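Local coordinates for beta-galactosidase (Bacillus circulans subsp. alkalophilus, PDB 3TTY), which hydrolyses terminal beta-galactosyl residues of beta-galactosides as a glycoside hydrolase and is seen here with galactose bound, at residues A[324-329]-A[665-670]; A[609-614]-A[640-645]; A[616-621]-A[633-638]. One frame throughout, in Å; residues are numbered along the deposited sequence.

Overall arrangement
From the N terminus, the chain first meets these contacts at 324-329, at the start of helix 326-336 of the TIM-barrel region. More than 330 residues later 665-670 returns to that helix, and contact 1 closes the longest loop of the three. Within it lies contact 2, where 609-614, after helix 591-604, is met by strand 640-643. Contact 3 is the innermost, the open end of the hairpin of strands 617-624 and 627-634; none of the loops cross. Contacts 1 and 3 have centres about 9 Å apart and share the C-terminal antiparallel sheet. Contact 1 sets that sheet against the barrel-region helix, contact 2 joins the chain leading into it to strand 640-643, and contact 3 pairs its first two strands.

Contact 1: A[324-329]-A[665-670]; sequences PGVMRL and PARGVM
Leu329 and Val669 make the close-packed part of this contact, CD2 of the leucine lying 3.9 Å from CG2 of the valine, while CG of Leu329 rests 3.6 Å from the carbonyl O of Arg667. A second apolar touch comes from Val326, whose CG2 stands over one face of the Arg667 guanidinium, displaced toward its rim, and meets Arg667 CG at 3.6 Å. With CG2 beside its own backbone N and CG1 anti to it (chi1 167°), Val326 turns this methyl to the arginine, whose chain bends at chi2 (74°) to pass beneath it.

The other side is wet, and no direct hydrogen bond joins the segments. One water donates to Gly325 O and Arg667 O and, 2.9 Å from Arg328 NH1, takes a bond in the guanidinium plane. Another accepts from Arg328 NH1 and from Val669 N, and a third links Pro324 O to Arg667 NH1. Arg328 reaches the first two of these waters on a chain extended from CG to NE, and its NH2 forms a salt bridge with Glu382. Gly325, the N-cap of the helix, approaches Arg667 with CA atoms 5.8 Å apart, where a CB would crowd the arginine.

The type II turn Pro665-Gly668 leads into strand 669-674 and thus sets the C-terminal sheet against the first turn of helix 326-336, a barrel-region helix that also packs on helix 371-386.

Contact 2: A[609-614]-A[640-645]; sequences PLLNTP and MTFDAG
Pro614 and Met640 lie alongside with their side chains running oppositely, and their carbons are packed tightly: Pro614 CB lies 3.4 Å from Met640 CE, and Pro614 CG 3.5 Å from Met640 CG. The bend of the methionine at chi2 (73°) brings its methyl back to the proline. Further apolar contacts gather round Phe642. Its CB meets Pro614 CD at 3.9 Å, its CE2 meets Leu611 CD2 at 4.0 Å, and Thr613 CG2 flanks it, both side chains leaving their backbones in a similar direction. Phe642 CG sits between its backbone N and carbonyl carbon (chi1 65°), which places the ring next to Thr613.

Pro614 CG also makes a close carbon-to-carbonyl contact with Thr641 O at 3.2 Å. Polar links are fewer. The segments run nearly antiparallel without a direct hydrogen bond; a water bridges them instead, donating to Asn612 O at 2.6 Å and accepting from Asp643 N at 2.7 Å. Asp643 OD1 accepts from Gly645 N in an Asx turn that ends the strand, and Thr613 OG1 bonds to Val617 O.

Strand 640-643 pairs with strand 661-664, while Phe642 and Leu611 also pack on strand 627-634. The 609-614 segment therefore runs between this two-stranded sheet and strand 617-624.

Contact 3: A[616-621]-A[633-638]; sequences GVEVAE and MNHNAE
Glu618 and His635 meet through a nearly straight hydrogen bond, NE2 of the histidine donating to OE1 of the glutamate at 2.9 Å with an angle of 167° at the hydrogen. The acceptor lies in the ring plane, and carboxylate and ring are nearly coplanar. Glu618 reaches there on an extended chain with CG anti to the backbone N (chi1 171°). Its buried carboxylate is further satisfied by Gln333 at OE1 and His337 at OE2, an arrangement likely to favour the charged form, and the methyl CE of Met633 packs 3.5 Å from its CD.

The backbones pair as antiparallel strands. Glu618 and Met633 form a hydrogen-bonded pair, with Glu618 N to Met633 O at 2.7 Å and Met633 N to Glu618 O at 2.8 Å. His635 N then donates to Gly616 O.

Asn634, in the non-hydrogen-bonded pair with Val617, uses both ends of its amide. OD1 accepts from Asn636 N, as an Asx turn, and from Asn636 ND2 at 2.7 Å, which also bonds Asp615 O; its ND2 donates to Glu638 O and Pro665 O. A leucine here would probably cost Asn636 N and ND2 this acceptor and leave Glu638 O and Pro665 O without the amide donor, loosening the chain after the strand.

Strand 617-624 is an outer strand of the C-terminal sheet within this chain, and strand 627-634 lies between it and 669-674, with Met633 and His635 packed against helix 326-336.

Contact 1: A[324-329]-A[665-670]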
# COMPACT_ATOMS: atom_id res chain seq x y z
N PRO A 324 14.65 12.44 30.26
CA PRO A 324 15.74 13.12 30.97
C PRO A 324 17.05 12.34 30.92
O PRO A 324 17.06 11.16 31.26
CB PRO A 324 15.22 13.20 32.41
CG PRO A 324 13.75 13.30 32.25
CD PRO A 324 13.40 12.47 31.04
N GLY A 325 18.14 12.99 30.51
CA GLY A 325 19.44 12.36 30.46
C GLY A 325 19.72 11.58 29.17
O GLY A 325 20.87 11.23 28.89
N VAL A 326 18.68 11.32 28.38
CA VAL A 326 18.86 10.48 27.20
C VAL A 326 19.64 11.21 26.12
O VAL A 326 20.50 10.62 25.46
CB VAL A 326 17.53 9.91 26.68
CG1 VAL A 326 17.71 9.31 25.29
CG2 VAL A 326 17.02 8.86 27.65
N MET A 327 19.37 12.49 25.94
CA MET A 327 20.12 13.30 24.99
C MET A 327 21.61 13.20 25.30
O MET A 327 22.45 13.04 24.40
CB MET A 327 19.64 14.75 25.02
CG MET A 327 20.27 15.68 23.97
SD MET A 327 21.97 16.15 24.36
CE MET A 327 21.71 17.03 25.90
N ARG A 328 21.94 13.25 26.59
CA ARG A 328 23.33 13.14 27.04
C ARG A 328 23.90 11.73 26.81
O ARG A 328 25.02 11.58 26.32
CB ARG A 328 23.43 13.50 28.52
CG ARG A 328 24.81 13.42 29.12
CD ARG A 328 24.73 14.00 30.52
NE ARG A 328 25.98 13.91 31.27
CZ ARG A 328 26.31 12.88 32.04
NH1 ARG A 328 25.49 11.83 32.14
NH2 ARG A 328 27.45 12.88 32.70
N LEU A 329 23.12 10.72 27.16
CA LEU A 329 23.47 9.31 26.92
C LEU A 329 23.90 9.09 25.47
O LEU A 329 24.98 8.59 25.20
CB LEU A 329 22.27 8.42 27.22
CG LEU A 329 22.44 7.08 27.93
CD1 LEU A 329 21.33 6.13 27.49
CD2 LEU A 329 23.80 6.44 27.72
N PRO A 665 24.09 5.66 37.51
CA PRO A 665 22.67 6.02 37.59
C PRO A 665 21.93 5.64 36.32
O PRO A 665 22.56 5.37 35.29
CB PRO A 665 22.71 7.55 37.73
CG PRO A 665 24.12 7.91 38.09
CD PRO A 665 24.98 6.83 37.50
N ALA A 666 20.60 5.61 36.39
CA ALA A 666 19.78 5.51 35.19
C ALA A 666 20.29 6.50 34.16
O ALA A 666 20.60 7.64 34.50
CB ALA A 666 18.31 5.80 35.53
N ARG A 667 20.37 6.07 32.90
CA ARG A 667 20.82 6.93 31.80
C ARG A 667 22.23 7.46 31.99
O ARG A 667 22.65 8.38 31.29
CB ARG A 667 19.86 8.11 31.62
CG ARG A 667 18.68 7.81 30.72
CD ARG A 667 17.64 6.94 31.39
NE ARG A 667 16.80 6.30 30.38
CZ ARG A 667 15.47 6.39 30.32
NH1 ARG A 667 14.80 7.07 31.23
NH2 ARG A 667 14.82 5.77 29.34
N GLY A 668 22.96 6.89 32.94
CA GLY A 668 24.24 7.45 33.35
C GLY A 668 25.37 7.17 32.38
O GLY A 668 25.29 6.25 31.57
N VAL A 669 26.43 7.97 32.48
CA VAL A 669 27.62 7.78 31.66
C VAL A 669 28.84 7.97 32.55
O VAL A 669 28.92 8.94 33.30
CB VAL A 669 27.69 8.79 30.49
CG1 VAL A 669 29.01 8.68 29.74
CG2 VAL A 669 26.52 8.60 29.54
N MET A 670 29.78 7.04 32.47
CA MET A 670 31.08 7.18 33.11
C MET A 670 32.13 6.98 32.03
O MET A 670 31.92 6.23 31.08
CB MET A 670 31.26 6.14 34.21
CG MET A 670 30.08 6.04 35.19
SD MET A 670 30.22 4.67 36.37
CE MET A 670 31.76 5.09 37.17
O HOH W 1 15.76 9.38 32.69
O HOH W 2 22.97 11.04 30.94
O HOH W 3 26.00 10.21 34.64

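Contact 2: A[609-614]-A[640-645]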
# COMPACT_ATOMS: atom_id res chain seq x y z
N PRO A 609 36.01 -9.57 27.14
CA PRO A 609 35.18 -8.38 27.38
C PRO A 609 36.00 -7.23 27.95
O PRO A 609 36.94 -7.46 28.71
CB PRO A 609 34.17 -8.87 28.42
CG PRO A 609 33.99 -10.31 28.07
CD PRO A 609 35.37 -10.79 27.66
N LEU A 610 35.64 -6.00 27.58
CA LEU A 610 36.21 -4.82 28.19
C LEU A 610 35.94 -4.89 29.69
O LEU A 610 36.82 -4.65 30.51
CB LEU A 610 35.52 -3.57 27.64
CG LEU A 610 36.13 -2.75 26.52
CD1 LEU A 610 37.37 -3.41 25.94
CD2 LEU A 610 35.08 -2.49 25.44
N LEU A 611 34.69 -5.22 30.00
CA LEU A 611 34.15 -5.19 31.35
C LEU A 611 32.95 -6.11 31.33
O LEU A 611 32.32 -6.29 30.28
CB LEU A 611 33.67 -3.78 31.66
CG LEU A 611 34.05 -3.05 32.94
CD1 LEU A 611 35.50 -3.28 33.34
CD2 LEU A 611 33.75 -1.57 32.76
N ASN A 612 32.63 -6.72 32.47
CA ASN A 612 31.36 -7.43 32.61
C ASN A 612 30.34 -6.49 33.24
O ASN A 612 30.62 -5.90 34.28
CB ASN A 612 31.52 -8.69 33.46
CG ASN A 612 32.27 -9.78 32.72
OD1 ASN A 612 31.71 -10.47 31.88
ND2 ASN A 612 33.56 -9.93 33.04
N THR A 613 29.19 -6.34 32.60
CA THR A 613 28.17 -5.42 33.08
C THR A 613 26.78 -5.99 32.89
O THR A 613 26.58 -6.91 32.10
CB THR A 613 28.23 -4.05 32.37
OG1 THR A 613 27.98 -4.23 30.97
CG2 THR A 613 29.58 -3.37 32.57
N PRO A 614 25.79 -5.43 33.61
CA PRO A 614 24.40 -5.87 33.50
C PRO A 614 23.85 -5.59 32.12
O PRO A 614 24.44 -4.82 31.36
CB PRO A 614 23.68 -5.00 34.54
CG PRO A 614 24.74 -4.61 35.51
CD PRO A 614 25.98 -4.44 34.68
N MET A 640 22.26 0.97 38.14
CA MET A 640 22.86 -0.34 37.88
C MET A 640 24.25 -0.42 38.51
O MET A 640 24.94 0.59 38.62
CB MET A 640 22.95 -0.58 36.37
CG MET A 640 22.50 -1.96 35.92
SD MET A 640 20.72 -2.21 35.99
CE MET A 640 20.60 -3.92 35.48
N THR A 641 24.65 -1.62 38.91
CA THR A 641 25.97 -1.81 39.52
C THR A 641 26.82 -2.83 38.77
O THR A 641 26.31 -3.77 38.16
CB THR A 641 25.87 -2.21 41.03
OG1 THR A 641 25.44 -3.57 41.15
CG2 THR A 641 24.87 -1.32 41.75
N PHE A 642 28.14 -2.65 38.81
CA PHE A 642 29.03 -3.52 38.06
C PHE A 642 30.42 -3.48 38.66
O PHE A 642 30.81 -2.49 39.28
CB PHE A 642 29.09 -3.09 36.59
CG PHE A 642 29.69 -1.72 36.37
CD1 PHE A 642 28.91 -0.58 36.46
CD2 PHE A 642 31.05 -1.58 36.09
CE1 PHE A 642 29.46 0.69 36.27
CE2 PHE A 642 31.61 -0.31 35.88
CZ PHE A 642 30.82 0.82 35.97
N ASP A 643 31.17 -4.56 38.47
CA ASP A 643 32.56 -4.60 38.89
C ASP A 643 33.37 -3.82 37.88
O ASP A 643 33.39 -4.15 36.69
CB ASP A 643 33.05 -6.05 39.01
CG ASP A 643 34.48 -6.15 39.51
OD1 ASP A 643 35.06 -5.15 39.98
OD2 ASP A 643 35.04 -7.27 39.45
N ALA A 644 34.02 -2.76 38.34
CA ALA A 644 34.74 -1.87 37.44
C ALA A 644 36.18 -2.32 37.31
O ALA A 644 36.99 -1.67 36.64
CB ALA A 644 34.67 -0.44 37.94
N GLY A 645 36.51 -3.45 37.94
CA GLY A 645 37.89 -3.91 37.99
C GLY A 645 38.65 -3.23 39.10
O GLY A 645 38.21 -2.20 39.63
O HOH W 4 30.45 -6.51 36.77

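Contact 3: A[616-621]-A[633-638]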
# COMPACT_ATOMS: atom_id res chain seq x y z
N GLY A 616 22.10 -3.99 29.15
CA GLY A 616 21.77 -2.62 28.82
C GLY A 616 22.81 -1.63 29.28
O GLY A 616 22.63 -0.43 29.15
N VAL A 617 23.91 -2.13 29.85
CA VAL A 617 25.00 -1.25 30.23
C VAL A 617 26.11 -1.44 29.21
O VAL A 617 26.88 -2.41 29.27
CB VAL A 617 25.52 -1.54 31.65
CG1 VAL A 617 26.77 -0.70 31.95
CG2 VAL A 617 24.42 -1.27 32.67
N GLU A 618 26.19 -0.52 28.27
CA GLU A 618 27.12 -0.65 27.17
C GLU A 618 28.51 -0.18 27.57
O GLU A 618 28.68 0.86 28.20
CB GLU A 618 26.61 0.15 25.98
CG GLU A 618 27.61 0.27 24.84
CD GLU A 618 27.10 1.19 23.75
OE1 GLU A 618 25.99 1.73 23.91
OE2 GLU A 618 27.82 1.37 22.76
N VAL A 619 29.51 -0.97 27.21
CA VAL A 619 30.88 -0.54 27.40
C VAL A 619 31.67 -0.55 26.08
O VAL A 619 31.65 -1.53 25.35
CB VAL A 619 31.60 -1.41 28.44
CG1 VAL A 619 32.99 -0.84 28.71
CG2 VAL A 619 30.78 -1.48 29.72
N ALA A 620 32.36 0.55 25.80
CA ALA A 620 33.17 0.64 24.60
C ALA A 620 34.45 1.39 24.92
O ALA A 620 34.51 2.17 25.86
CB ALA A 620 32.40 1.33 23.48
N GLU A 621 35.48 1.16 24.11
CA GLU A 621 36.80 1.67 24.44
C GLU A 621 37.41 2.50 23.33
O GLU A 621 37.35 2.13 22.16
CB GLU A 621 37.75 0.51 24.78
CG GLU A 621 39.17 0.97 25.14
CD GLU A 621 40.19 -0.17 25.13
OE1 GLU A 621 40.29 -0.87 24.10
OE2 GLU A 621 40.89 -0.37 26.15
N MET A 633 27.90 3.15 29.69
CA MET A 633 26.66 3.82 29.35
C MET A 633 25.48 2.96 29.74
O MET A 633 25.28 1.87 29.20
CB MET A 633 26.66 4.18 27.87
CG MET A 633 27.83 5.12 27.55
SD MET A 633 28.33 5.22 25.84
CE MET A 633 28.95 3.56 25.54
N ASN A 634 24.72 3.45 30.70
CA ASN A 634 23.59 2.71 31.22
C ASN A 634 22.31 3.12 30.53
O ASN A 634 21.77 4.17 30.84
CB ASN A 634 23.45 2.94 32.73
CG ASN A 634 22.31 2.17 33.33
OD1 ASN A 634 21.70 1.31 32.66
ND2 ASN A 634 21.99 2.45 34.59
N HIS A 635 21.83 2.29 29.61
CA HIS A 635 20.60 2.57 28.89
C HIS A 635 19.33 2.29 29.70
O HIS A 635 18.23 2.70 29.32
CB HIS A 635 20.57 1.80 27.57
CG HIS A 635 21.70 2.14 26.64
ND1 HIS A 635 21.70 3.28 25.87
CD2 HIS A 635 22.86 1.50 26.37
CE1 HIS A 635 22.82 3.32 25.16
NE2 HIS A 635 23.54 2.25 25.45
N ASN A 636 19.48 1.58 30.82
CA ASN A 636 18.33 1.25 31.68
C ASN A 636 17.75 2.46 32.39
O ASN A 636 18.46 3.42 32.69
CB ASN A 636 18.71 0.19 32.72
CG ASN A 636 19.30 -1.05 32.09
OD1 ASN A 636 18.57 -1.94 31.66
ND2 ASN A 636 20.62 -1.12 32.05
N ALA A 637 16.45 2.41 32.68
CA ALA A 637 15.78 3.49 33.41
C ALA A 637 16.02 3.36 34.92
O ALA A 637 15.45 4.10 35.72
CB ALA A 637 14.28 3.51 33.10
N GLU A 638 16.88 2.42 35.29
CA GLU A 638 17.16 2.14 36.69
C GLU A 638 18.67 2.19 36.95
O GLU A 638 19.47 1.90 36.06
CB GLU A 638 16.61 0.77 37.10
CG GLU A 638 15.13 0.53 36.73
CD GLU A 638 14.94 -0.34 35.48
OE1 GLU A 638 15.84 -1.16 35.17
OE2 GLU A 638 13.89 -0.20 34.81